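Local coordinates for protein high choriolytic enzyme 1 (Oryzias latipes, PDB 3VTG) that cuts the inner layer of the fish egg envelope at hatching, as a zinc-dependent endopeptidase of the astacin family, at residues A[23-31]-A[62-70]; A[1-9]-A[137-145]. All blocks are in the same frame, centred on the assembly; numbering follows the deposited sequence.

Interaction 1: A[23-31]-A[62-70]; sequences PYVISSEYS and FISVVSKTG
Val-65 is wedged against Ile-26 and Tyr-30 where the parallel strands 23-26 and 62-66 run side by side. Its CB lies 4.2 Å from CG1 of Ile-26, the two side chains pointing the same way, while its CG1 packs against CE2 of the Tyr-30 ring at 4.1 Å. Backbone bonds knit this part: Val-25 N gives to Ile-63 O, Val-65 N to Val-25 O (2.9 Å, 174°) and Ser-27 N to Val-65 O. That last carbonyl also sits at the edge of the Tyr-30 ring, in its plane. Tyr-30 OH hydrogen-bonds to Ile-86 O of the next strand; a leucine here would probably leave that carbonyl without its hydroxyl partner. Beyond the strand ends the contact turns watery. Glu-29, CG anti to its own N (chi1 -174°) and extended beyond, brings OE1 within 3.6 Å of Ser-67 CB, yet its polar links to Ser-67 pass through three waters, one also held by Ser-27 OG, which closes an ST turn by accepting from Glu-29 N. Ser-67 OG also bonds to Arg-88 N. Helix 32-43 covers the face bearing Tyr-24 and Ile-26, and strands 51-55 and 81-86 flank the pair in the mixed sheet of the astacin N-terminal subdomain.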
ATOM      1  N   PRO A  23      15.227   2.315   5.961  1.00  8.18           N
ATOM      2  CA  PRO A  23      16.329   2.129   5.020  1.00  8.21           C
ATOM      3  C   PRO A  23      15.933   1.239   3.853  1.00  8.13           C
ATOM      4  O   PRO A  23      15.107   0.337   4.007  1.00  7.98           O
ATOM      5  CB  PRO A  23      17.411   1.438   5.862  1.00  8.37           C
ATOM      6  CG  PRO A  23      16.933   1.495   7.275  1.00  8.64           C
ATOM      7  CD  PRO A  23      15.442   1.552   7.201  1.00  8.33           C
ATOM      8  N   TYR A  24      16.529   1.496   2.693  1.00  8.13           N
ATOM      9  CA  TYR A  24      16.255   0.697   1.501  1.00  8.19           C
ATOM     10  C   TYR A  24      17.476   0.560   0.607  1.00  8.09           C
ATOM     11  O   TYR A  24      18.399   1.374   0.669  1.00  8.10           O
ATOM     12  CB  TYR A  24      15.092   1.294   0.694  1.00  8.39           C
ATOM     13  CG  TYR A  24      15.417   2.637   0.076  1.00  8.54           C
ATOM     14  CD1 TYR A  24      16.056   2.728  -1.166  1.00  8.68           C
ATOM     15  CD2 TYR A  24      15.101   3.819   0.739  1.00  8.62           C
ATOM     16  CE1 TYR A  24      16.371   3.957  -1.720  1.00  8.79           C
ATOM     17  CE2 TYR A  24      15.408   5.051   0.192  1.00  8.74           C
ATOM     18  CZ  TYR A  24      16.043   5.115  -1.034  1.00  8.82           C
ATOM     19  OH  TYR A  24      16.341   6.341  -1.569  1.00  9.04           O
ATOM     20  N   VAL A  25      17.456  -0.479  -0.222  1.00  8.01           N
ATOM     21  CA  VAL A  25      18.382  -0.623  -1.339  1.00  8.09           C
ATOM     22  C   VAL A  25      17.564  -0.841  -2.607  1.00  8.19           C
ATOM     23  O   VAL A  25      16.468  -1.411  -2.560  1.00  8.21           O
ATOM     24  CB  VAL A  25      19.409  -1.770  -1.130  1.00  8.10           C
ATOM     25  CG1 VAL A  25      20.311  -1.481   0.065  1.00  8.20           C
ATOM     26  CG2 VAL A  25      18.729  -3.125  -0.976  1.00  8.18           C
ATOM     27  N   ILE A  26      18.085  -0.364  -3.731  1.00  8.36           N
ATOM     28  CA  ILE A  26      17.431  -0.538  -5.022  1.00  8.51           C
ATOM     29  C   ILE A  26      18.332  -1.375  -5.927  1.00  8.53           C
ATOM     30  O   ILE A  26      19.504  -1.043  -6.131  1.00  8.55           O
ATOM     31  CB  ILE A  26      17.085   0.824  -5.670  1.00  8.54           C
ATOM     32  CG1 ILE A  26      16.067   1.584  -4.805  1.00  8.68           C
ATOM     33  CG2 ILE A  26      16.544   0.631  -7.082  1.00  8.69           C
ATOM     34  CD1 ILE A  26      15.810   3.016  -5.232  1.00  8.63           C
ATOM     35  N   SER A  27      17.775  -2.462  -6.456  1.00  8.62           N
ATOM     36  CA  SER A  27      18.516  -3.402  -7.303  1.00  8.87           C
ATOM     37  C   SER A  27      19.318  -2.709  -8.402  1.00  9.04           C
ATOM     38  O   SER A  27      18.839  -1.759  -9.028  1.00  9.05           O
ATOM     39  CB  SER A  27      17.557  -4.412  -7.934  1.00  8.89           C
ATOM     40  OG  SER A  27      18.207  -5.209  -8.914  1.00  8.85           O
ATOM     41  N   SER A  28      20.533  -3.206  -8.636  1.00  9.39           N
ATOM     42  CA  SER A  28      21.401  -2.716  -9.709  1.00  9.82           C
ATOM     43  C   SER A  28      20.794  -2.906 -11.105  1.00  9.96           C
ATOM     44  O   SER A  28      21.266  -2.307 -12.073  1.00 10.31           O
ATOM     45  CB  SER A  28      22.772  -3.395  -9.636  1.00 10.14           C
ATOM     46  OG  SER A  28      22.691  -4.753 -10.025  1.00 10.57           O
ATOM     47  N   GLU A  29      19.751  -3.731 -11.206  1.00 10.11           N
ATOM     48  CA  GLU A  29      19.047  -3.935 -12.476  1.00 10.34           C
ATOM     49  C   GLU A  29      18.435  -2.634 -13.002  1.00 10.15           C
ATOM     50  O   GLU A  29      18.385  -2.406 -14.211  1.00 10.36           O
ATOM     51  CB  GLU A  29      17.959  -5.008 -12.343  1.00 10.83           C
ATOM     52  CG  GLU A  29      17.285  -5.359 -13.667  1.00 11.47           C
ATOM     53  CD  GLU A  29      16.176  -6.387 -13.546  1.00 11.93           C
ATOM     54  OE1 GLU A  29      15.929  -6.896 -12.433  1.00 12.33           O
ATOM     55  OE2 GLU A  29      15.548  -6.696 -14.584  1.00 12.85           O
ATOM     56  N   TYR A  30      17.967  -1.788 -12.091  1.00  9.72           N
ATOM     57  CA  TYR A  30      17.325  -0.533 -12.470  1.00  9.52           C
ATOM     58  C   TYR A  30      18.325   0.487 -13.004  1.00  9.73           C
ATOM     59  O   TYR A  30      19.416   0.644 -12.451  1.00  9.87           O
ATOM     60  CB  TYR A  30      16.586   0.070 -11.278  1.00  9.19           C
ATOM     61  CG  TYR A  30      15.434  -0.751 -10.738  1.00  8.93           C
ATOM     62  CD1 TYR A  30      14.215  -0.807 -11.409  1.00  8.98           C
ATOM     63  CD2 TYR A  30      15.556  -1.442  -9.535  1.00  8.93           C
ATOM     64  CE1 TYR A  30      13.155  -1.543 -10.903  1.00  8.81           C
ATOM     65  CE2 TYR A  30      14.502  -2.176  -9.018  1.00  8.82           C
ATOM     66  CZ  TYR A  30      13.304  -2.225  -9.703  1.00  8.78           C
ATOM     67  OH  TYR A  30      12.254  -2.946  -9.185  1.00  8.69           O
ATOM     68  N   SER A  31      17.939   1.180 -14.074  1.00  9.80           N
ATOM     69  CA  SER A  31      18.712   2.307 -14.594  1.00  9.93           C
ATOM     70  C   SER A  31      18.636   3.485 -13.626  1.00 10.07           C
ATOM     71  O   SER A  31      17.785   3.507 -12.731  1.00 10.17           O
ATOM     72  CB  SER A  31      18.179   2.736 -15.963  1.00  9.95           C
ATOM     73  OG  SER A  31      16.849   3.216 -15.862  1.00  9.97           O
ATOM     74  N   PHE A  62      15.563  -3.550   6.500  1.00  8.73           N
ATOM     75  CA  PHE A  62      15.560  -2.699   5.312  1.00  8.44           C
ATOM     76  C   PHE A  62      14.718  -3.276   4.188  1.00  8.20           C
ATOM     77  O   PHE A  62      14.455  -4.479   4.146  1.00  8.11           O
ATOM     78  CB  PHE A  62      16.996  -2.419   4.828  1.00  8.49           C
ATOM     79  CG  PHE A  62      17.693  -3.612   4.231  1.00  8.53           C
ATOM     80  CD1 PHE A  62      17.782  -3.757   2.850  1.00  8.62           C
ATOM     81  CD2 PHE A  62      18.282  -4.577   5.043  1.00  8.60           C
ATOM     82  CE1 PHE A  62      18.432  -4.845   2.291  1.00  8.72           C
ATOM     83  CE2 PHE A  62      18.929  -5.671   4.488  1.00  8.69           C
ATOM     84  CZ  PHE A  62      19.007  -5.802   3.110  1.00  8.76           C
ATOM     85  N   ILE A  63      14.306  -2.400   3.276  1.00  7.92           N
ATOM     86  CA  ILE A  63      13.551  -2.793   2.095  1.00  7.82           C
ATOM     87  C   ILE A  63      14.503  -2.984   0.915  1.00  7.73           C
ATOM     88  O   ILE A  63      15.340  -2.123   0.629  1.00  7.77           O
ATOM     89  CB  ILE A  63      12.470  -1.748   1.746  1.00  7.72           C
ATOM     90  CG1 ILE A  63      11.463  -1.616   2.898  1.00  7.74           C
ATOM     91  CG2 ILE A  63      11.762  -2.117   0.449  1.00  7.77           C
ATOM     92  CD1 ILE A  63      10.464  -0.489   2.728  1.00  7.73           C
ATOM     93  N   SER A  64      14.370  -4.124   0.242  1.00  7.81           N
ATOM     94  CA  SER A  64      15.118  -4.400  -0.972  1.00  7.89           C
ATOM     95  C   SER A  64      14.173  -4.310  -2.163  1.00  7.91           C
ATOM     96  O   SER A  64      13.307  -5.166  -2.342  1.00  7.85           O
ATOM     97  CB  SER A  64      15.752  -5.787  -0.886  1.00  7.94           C
ATOM     98  OG  SER A  64      16.460  -6.092  -2.073  1.00  8.07           O
ATOM     99  N   VAL A  65      14.334  -3.259  -2.962  1.00  7.90           N
ATOM    100  CA  VAL A  65      13.482  -3.038  -4.132  1.00  8.16           C
ATOM    101  C   VAL A  65      14.032  -3.817  -5.326  1.00  8.27           C
ATOM    102  O   VAL A  65      15.172  -3.603  -5.752  1.00  8.29           O
ATOM    103  CB  VAL A  65      13.330  -1.538  -4.478  1.00  8.12           C
ATOM    104  CG1 VAL A  65      12.328  -1.349  -5.609  1.00  8.16           C
ATOM    105  CG2 VAL A  65      12.901  -0.737  -3.253  1.00  8.21           C
ATOM    106  N   VAL A  66      13.214  -4.725  -5.852  1.00  8.63           N
ATOM    107  CA  VAL A  66      13.633  -5.642  -6.912  1.00  8.95           C
ATOM    108  C   VAL A  66      12.584  -5.692  -8.018  1.00  9.22           C
ATOM    109  O   VAL A  66      11.402  -5.434  -7.772  1.00  8.91           O
ATOM    110  CB  VAL A  66      13.886  -7.072  -6.370  1.00  9.03           C
ATOM    111  CG1 VAL A  66      15.148  -7.117  -5.518  1.00  9.06           C
ATOM    112  CG2 VAL A  66      12.685  -7.587  -5.584  1.00  9.15           C
ATOM    113  N   SER A  67      13.011  -6.010  -9.237  1.00  9.68           N
ATOM    114  CA  SER A  67      12.064  -6.173 -10.336  1.00 10.38           C
ATOM    115  C   SER A  67      11.686  -7.637 -10.488  1.00 11.06           C
ATOM    116  O   SER A  67      12.304  -8.371 -11.258  1.00 11.44           O
ATOM    117  CB  SER A  67      12.627  -5.623 -11.644  1.00 10.38           C
ATOM    118  OG  SER A  67      11.665  -5.749 -12.681  1.00 10.34           O
ATOM    119  N   LYS A  68      10.677  -8.064  -9.740  1.00 11.70           N
ATOM    120  CA  LYS A  68      10.187  -9.435  -9.847  1.00 12.49           C
ATOM    121  C   LYS A  68       8.792  -9.451 -10.472  1.00 12.78           C
ATOM    122  O   LYS A  68       8.455  -8.543 -11.237  1.00 12.97           O
ATOM    123  CB  LYS A  68      10.271 -10.149  -8.492  1.00 12.98           C
ATOM    124  CG  LYS A  68      11.717 -10.344  -8.056  1.00 13.58           C
ATOM    125  CD  LYS A  68      11.872 -11.219  -6.827  1.00 14.29           C
ATOM    126  CE  LYS A  68      13.343 -11.502  -6.577  1.00 14.89           C
ATOM    127  NZ  LYS A  68      13.578 -12.305  -5.349  1.00 15.38           N
ATOM    128  N   THR A  69       7.997 -10.475 -10.173  1.00 13.35           N
ATOM    129  CA  THR A  69       6.686 -10.640 -10.798  1.00 13.70           C
ATOM    130  C   THR A  69       5.675  -9.647 -10.228  1.00 13.30           C
ATOM    131  O   THR A  69       5.245  -9.772  -9.078  1.00 13.53           O
ATOM    132  CB  THR A  69       6.162 -12.083 -10.650  1.00 14.30           C
ATOM    133  OG1 THR A  69       7.185 -13.005 -11.041  1.00 15.20           O
ATOM    134  CG2 THR A  69       4.923 -12.301 -11.517  1.00 14.70           C
ATOM    135  N   GLY A  70       5.307  -8.661 -11.043  1.00 12.72           N
ATOM    136  CA  GLY A  70       4.294  -7.680 -10.672  1.00 12.12           C
ATOM    137  C   GLY A  70       4.746  -6.670  -9.632  1.00 11.61           C
ATOM    138  O   GLY A  70       5.945  -6.462  -9.414  1.00 11.36           O
TER
HETATM  139  O   HOH W   1      15.879  -6.582  -9.728  1.00 11.28           O
HETATM  140  O   HOH W   2      12.785  -7.275 -14.620  1.00 16.71           O
HETATM  141  O   HOH W   3      14.601  -9.434 -12.394  1.00 20.28           O

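Interaction 2: A[1-9]-A[137-145]; sequences NAMKCWSSS and KHDTNNLNT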
ATOM      1  N   ASN A   1      -7.565   0.074   7.783  1.00 12.81           N
ATOM      2  CA  ASN A   1      -6.935  -0.934   6.879  1.00 12.63           C
ATOM      3  C   ASN A   1      -5.531  -1.357   7.320  1.00 12.60           C
ATOM      4  O   ASN A   1      -4.852  -2.102   6.615  1.00 12.39           O
ATOM      5  CB  ASN A   1      -6.946  -0.453   5.414  1.00 12.84           C
ATOM      6  CG  ASN A   1      -6.068   0.769   5.180  1.00 12.90           C
ATOM      7  OD1 ASN A   1      -5.455   0.908   4.119  1.00 12.92           O
ATOM      8  ND2 ASN A   1      -6.013   1.665   6.158  1.00 12.93           N
ATOM      9  N   ALA A   2      -5.101  -0.887   8.489  1.00 12.50           N
ATOM     10  CA  ALA A   2      -3.807  -1.284   9.037  1.00 12.79           C
ATOM     11  C   ALA A   2      -3.862  -2.714   9.560  1.00 13.22           C
ATOM     12  O   ALA A   2      -4.905  -3.176  10.026  1.00 12.99           O
ATOM     13  CB  ALA A   2      -3.368  -0.332  10.141  1.00 12.66           C
ATOM     14  N   MET A   3      -2.737  -3.412   9.474  1.00 13.79           N
ATOM     15  CA  MET A   3      -2.629  -4.738  10.068  1.00 14.58           C
ATOM     16  C   MET A   3      -2.698  -4.621  11.589  1.00 14.98           C
ATOM     17  O   MET A   3      -2.278  -3.609  12.161  1.00 15.09           O
ATOM     18  CB  MET A   3      -1.338  -5.422   9.623  1.00 15.07           C
ATOM     19  CG  MET A   3      -0.068  -4.709  10.058  1.00 15.35           C
ATOM     20  SD  MET A   3       1.414  -5.403   9.309  1.00 16.14           S
ATOM     21  CE  MET A   3       1.435  -7.056   9.996  1.00 15.33           C
ATOM     22  N   LYS A   4      -3.251  -5.644  12.233  1.00 15.75           N
ATOM     23  CA  LYS A   4      -3.331  -5.683  13.685  1.00 16.44           C
ATOM     24  C   LYS A   4      -2.144  -6.445  14.250  1.00 17.01           C
ATOM     25  O   LYS A   4      -2.020  -7.655  14.059  1.00 17.93           O
ATOM     26  CB  LYS A   4      -4.643  -6.323  14.154  1.00 16.49           C
ATOM     27  CG  LYS A   4      -5.843  -5.390  14.138  1.00 16.64           C
ATOM     28  CD  LYS A   4      -7.042  -6.035  14.816  1.00 16.61           C
ATOM     29  CE  LYS A   4      -8.257  -5.120  14.783  1.00 16.63           C
ATOM     30  NZ  LYS A   4      -9.409  -5.705  15.524  1.00 16.83           N
ATOM     31  N   CYS A   5      -1.258  -5.712  14.914  1.00 17.36           N
ATOM     32  CA  CYS A   5      -0.173  -6.296  15.689  1.00 17.44           C
ATOM     33  C   CYS A   5       0.108  -5.357  16.846  1.00 17.28           C
ATOM     34  O   CYS A   5       0.270  -4.149  16.654  1.00 17.73           O
ATOM     35  CB  CYS A   5       1.088  -6.504  14.845  1.00 17.67           C
ATOM     36  SG  CYS A   5       2.451  -7.273  15.757  1.00 18.28           S
ATOM     37  N   TRP A   6       0.155  -5.918  18.048  1.00 16.85           N
ATOM     38  CA  TRP A   6       0.283  -5.129  19.262  1.00 16.72           C
ATOM     39  C   TRP A   6       1.698  -4.690  19.525  1.00 16.97           C
ATOM     40  O   TRP A   6       1.922  -3.624  20.100  1.00 17.01           O
ATOM     41  CB  TRP A   6      -0.257  -5.923  20.449  1.00 16.17           C
ATOM     42  CG  TRP A   6      -0.249  -5.148  21.740  1.00 15.97           C
ATOM     43  CD1 TRP A   6      -1.225  -4.275  22.213  1.00 15.78           C
ATOM     44  CD2 TRP A   6       0.798  -5.142  22.768  1.00 15.83           C
ATOM     45  NE1 TRP A   6      -0.864  -3.748  23.425  1.00 15.83           N
ATOM     46  CE2 TRP A   6       0.336  -4.222  23.816  1.00 15.74           C
ATOM     47  CE3 TRP A   6       2.025  -5.780  22.922  1.00 15.75           C
ATOM     48  CZ2 TRP A   6       1.083  -3.976  24.959  1.00 15.87           C
ATOM     49  CZ3 TRP A   6       2.768  -5.520  24.079  1.00 15.86           C
ATOM     50  CH2 TRP A   6       2.306  -4.640  25.070  1.00 15.91           C
ATOM     51  N   SER A   7       2.661  -5.499  19.089  1.00 17.57           N
ATOM     52  CA  SER A   7       4.059  -5.350  19.502  1.00 18.30           C
ATOM     53  C   SER A   7       4.841  -4.226  18.821  1.00 18.72           C
ATOM     54  O   SER A   7       5.721  -3.628  19.434  1.00 19.26           O
ATOM     55  CB  SER A   7       4.807  -6.675  19.343  1.00 18.46           C
ATOM     56  OG  SER A   7       4.744  -7.144  18.009  1.00 19.57           O
ATOM     57  N   SER A   8       4.537  -3.949  17.557  1.00 19.03           N
ATOM     58  CA  SER A   8       5.260  -2.915  16.798  1.00 18.86           C
ATOM     59  C   SER A   8       6.724  -3.284  16.491  1.00 18.46           C
ATOM     60  O   SER A   8       7.459  -2.494  15.898  1.00 17.91           O
ATOM     61  CB  SER A   8       5.150  -1.533  17.467  1.00 19.84           C
ATOM     62  OG  SER A   8       3.795  -1.129  17.586  1.00 20.98           O
ATOM     63  N   SER A   9       7.143  -4.484  16.901  1.00 17.70           N
ATOM     64  CA  SER A   9       8.241  -5.170  16.221  1.00 16.70           C
ATOM     65  C   SER A   9       7.735  -5.403  14.796  1.00 16.23           C
ATOM     66  O   SER A   9       8.511  -5.621  13.863  1.00 16.00           O
ATOM     67  CB  SER A   9       8.567  -6.501  16.901  1.00 16.56           C
ATOM     68  OG  SER A   9       7.429  -7.349  16.947  1.00 16.21           O
ATOM     69  N   LYS A 137     -12.340 -10.328   3.427  1.00 11.66           N
ATOM     70  CA  LYS A 137     -12.437  -9.354   4.511  1.00 12.40           C
ATOM     71  C   LYS A 137     -11.434  -9.683   5.617  1.00 12.70           C
ATOM     72  O   LYS A 137     -11.266 -10.849   5.979  1.00 13.15           O
ATOM     73  CB  LYS A 137     -13.857  -9.356   5.077  1.00 12.69           C
ATOM     74  CG  LYS A 137     -14.158  -8.248   6.078  1.00 13.13           C
ATOM     75  CD  LYS A 137     -15.521  -8.443   6.725  1.00 13.43           C
ATOM     76  CE  LYS A 137     -16.651  -8.242   5.729  1.00 13.84           C
ATOM     77  NZ  LYS A 137     -17.980  -8.552   6.324  1.00 14.07           N
ATOM     78  N   HIS A 138     -10.770  -8.656   6.148  1.00 13.19           N
ATOM     79  CA  HIS A 138      -9.819  -8.831   7.247  1.00 13.74           C
ATOM     80  C   HIS A 138     -10.204  -8.036   8.458  1.00 13.37           C
ATOM     81  O   HIS A 138     -10.946  -7.055   8.363  1.00 13.00           O
ATOM     82  CB  HIS A 138      -8.403  -8.458   6.812  1.00 14.61           C
ATOM     83  CG  HIS A 138      -7.893  -9.254   5.637  1.00 15.36           C
ATOM     84  ND1 HIS A 138      -8.003 -10.593   5.565  1.00 15.93           N
ATOM     85  CD2 HIS A 138      -7.248  -8.849   4.472  1.00 15.84           C
ATOM     86  CE1 HIS A 138      -7.461 -11.025   4.412  1.00 16.06           C
ATOM     87  NE2 HIS A 138      -7.001  -9.957   3.742  1.00 16.17           N
ATOM     88  N   ASP A 139      -9.701  -8.468   9.613  1.00 13.41           N
ATOM     89  CA  ASP A 139      -9.893  -7.754  10.872  1.00 13.28           C
ATOM     90  C   ASP A 139      -8.856  -6.639  10.968  1.00 12.80           C
ATOM     91  O   ASP A 139      -7.805  -6.786  11.602  1.00 13.33           O
ATOM     92  CB  ASP A 139      -9.780  -8.721  12.055  1.00 14.05           C
ATOM     93  CG  ASP A 139     -10.207  -8.098  13.378  1.00 14.67           C
ATOM     94  OD1 ASP A 139     -10.870  -7.038  13.372  1.00 15.04           O
ATOM     95  OD2 ASP A 139      -9.891  -8.686  14.437  1.00 15.32           O
ATOM     96  N   THR A 140      -9.171  -5.524  10.322  1.00 11.65           N
ATOM     97  CA  THR A 140      -8.235  -4.422  10.149  1.00 11.03           C
ATOM     98  C   THR A 140      -8.296  -3.453  11.322  1.00 10.63           C
ATOM     99  O   THR A 140      -9.342  -3.294  11.952  1.00 10.58           O
ATOM    100  CB  THR A 140      -8.541  -3.657   8.845  1.00 10.84           C
ATOM    101  OG1 THR A 140      -9.938  -3.336   8.793  1.00 10.67           O
ATOM    102  CG2 THR A 140      -8.185  -4.503   7.628  1.00 10.88           C
ATOM    103  N   ASN A 141      -7.166  -2.819  11.621  1.00 10.25           N
ATOM    104  CA  ASN A 141      -7.153  -1.684  12.532  1.00  9.98           C
ATOM    105  C   ASN A 141      -7.425  -0.438  11.705  1.00  9.73           C
ATOM    106  O   ASN A 141      -6.547   0.054  10.994  1.00  9.53           O
ATOM    107  CB  ASN A 141      -5.818  -1.581  13.279  1.00 10.17           C
ATOM    108  CG  ASN A 141      -5.732  -0.348  14.165  1.00 10.29           C
ATOM    109  OD1 ASN A 141      -6.681   0.432  14.284  1.00 10.31           O
ATOM    110  ND2 ASN A 141      -4.579  -0.169  14.796  1.00 10.57           N
ATOM    111  N   ASN A 142      -8.650   0.061  11.804  1.00  9.56           N
ATOM    112  CA  ASN A 142      -9.116   1.154  10.959  1.00  9.42           C
ATOM    113  C   ASN A 142      -8.718   2.546  11.451  1.00  9.22           C
ATOM    114  O   ASN A 142      -8.992   3.547  10.785  1.00  9.05           O
ATOM    115  CB  ASN A 142     -10.629   1.036  10.747  1.00  9.59           C
ATOM    116  CG  ASN A 142     -11.011  -0.263  10.061  1.00  9.65           C
ATOM    117  OD1 ASN A 142     -10.291  -0.748   9.188  1.00  9.86           O
ATOM    118  ND2 ASN A 142     -12.140  -0.837  10.455  1.00  9.81           N
ATOM    119  N   LEU A 143      -8.070   2.591  12.616  1.00  9.15           N
ATOM    120  CA  LEU A 143      -7.444   3.807  13.150  1.00  9.21           C
ATOM    121  C   LEU A 143      -8.415   4.985  13.296  1.00  9.21           C
ATOM    122  O   LEU A 143      -8.023   6.146  13.158  1.00  9.22           O
ATOM    123  CB  LEU A 143      -6.217   4.192  12.299  1.00  9.47           C
ATOM    124  CG  LEU A 143      -5.078   3.167  12.210  1.00  9.58           C
ATOM    125  CD1 LEU A 143      -4.141   3.503  11.060  1.00  9.92           C
ATOM    126  CD2 LEU A 143      -4.303   3.081  13.516  1.00  9.80           C
ATOM    127  N   ASN A 144      -9.676   4.665  13.591  1.00  9.21           N
ATOM    128  CA  ASN A 144     -10.764   5.649  13.689  1.00  9.28           C
ATOM    129  C   ASN A 144     -11.001   6.453  12.409  1.00  9.08           C
ATOM    130  O   ASN A 144     -11.571   7.548  12.445  1.00  9.32           O
ATOM    131  CB  ASN A 144     -10.572   6.574  14.905  1.00  9.69           C
ATOM    132  CG  ASN A 144     -10.934   5.899  16.216  1.00 10.06           C
ATOM    133  OD1 ASN A 144     -11.645   4.894  16.235  1.00 10.59           O
ATOM    134  ND2 ASN A 144     -10.458   6.460  17.321  1.00 10.47           N
ATOM    135  N   THR A 145     -10.566   5.897  11.281  1.00  8.82           N
ATOM    136  CA  THR A 145     -10.791   6.504   9.974  1.00  8.58           C
ATOM    137  C   THR A 145     -11.905   5.746   9.248  1.00  8.41           C
ATOM    138  O   THR A 145     -12.122   4.561   9.518  1.00  8.30           O
ATOM    139  CB  THR A 145      -9.503   6.530   9.116  1.00  8.51           C
ATOM    140  OG1 THR A 145      -9.186   5.209   8.652  1.00  8.39           O
ATOM    141  CG2 THR A 145      -8.332   7.108   9.911  1.00  8.64           C
TER
HETATM  142  O   HOH W   4      -6.354   2.464   8.824  1.00 18.26           O
HETATM  143  O   HOH W   5      -2.446  -2.046  14.574  1.00 18.53           O
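Lys-4 lies across the backbone of 139-141 and ends on Asp-139. Its CB comes no nearer than 4.1 Å, to Asp-139 O. CG then drops to 3.5 Å from that same carbonyl oxygen and also meets CB of Asn-141; CD keeps against Asp-139 O, and CE lies 3.5 Å from both Asp-139 OD1 and Thr-140 O. At the tip NZ makes a salt bridge to Asp-139 OD1 (2.9 Å), coming from above the carboxylate plane, 44° out of it. The chain is extended beyond CG, which lets the ammonium reach the Asp-139 carboxylate. Next to it the backbones form a single antiparallel bridge: Asn-141 N gives to Ala-2 O at 2.8 Å, and Ala-2 N gives to Asn-141 O in return. Asn-1 and Ala-2 both face Asn-141, a classic beta bulge, and in this way the N terminus of the mature astacin-type protease is tucked into the body of the enzyme, the Asn-1 side chain about 9 Å from the zinc ion. Asn-1 N reaches Asn-142 OD1 on a lone pair at 3.2 Å. The same oxygen takes a short bond from Thr-140 OG1, 2.6 Å, so two donors grip it, and with ND2 bonded to Ser-114 OG the Asn-142 amide is held from both ends. Past this, Ala-2 CB touches CD1 of Leu-143, whose side chain also packs on Val-195 and Leu-196 of helix 187-196.

In the fold
The chain starts inside interaction 2: residues 1-9 lead off from the N terminus, with Cys-5 joined to Cys-10, and the chain goes on to strand 20-26. Interaction 1 closes the first loop, 23-31 returning to 62-70 after helix 32-43 and strand 51-55, and so brings together two neighbouring strands of the mixed sheet. From there the chain runs through strand 81-86 and helix 94-105, which carries His-99, Glu-100 and His-103, before 137-145 comes back to the N terminus and closes interaction 2. The smaller loop is thus nested in the larger. The contacts lie on opposite sides of the chain's centre, their centres about 27 Å apart, one within the sheet, the other joining the N-terminal segment to a loop beside helix 187-196.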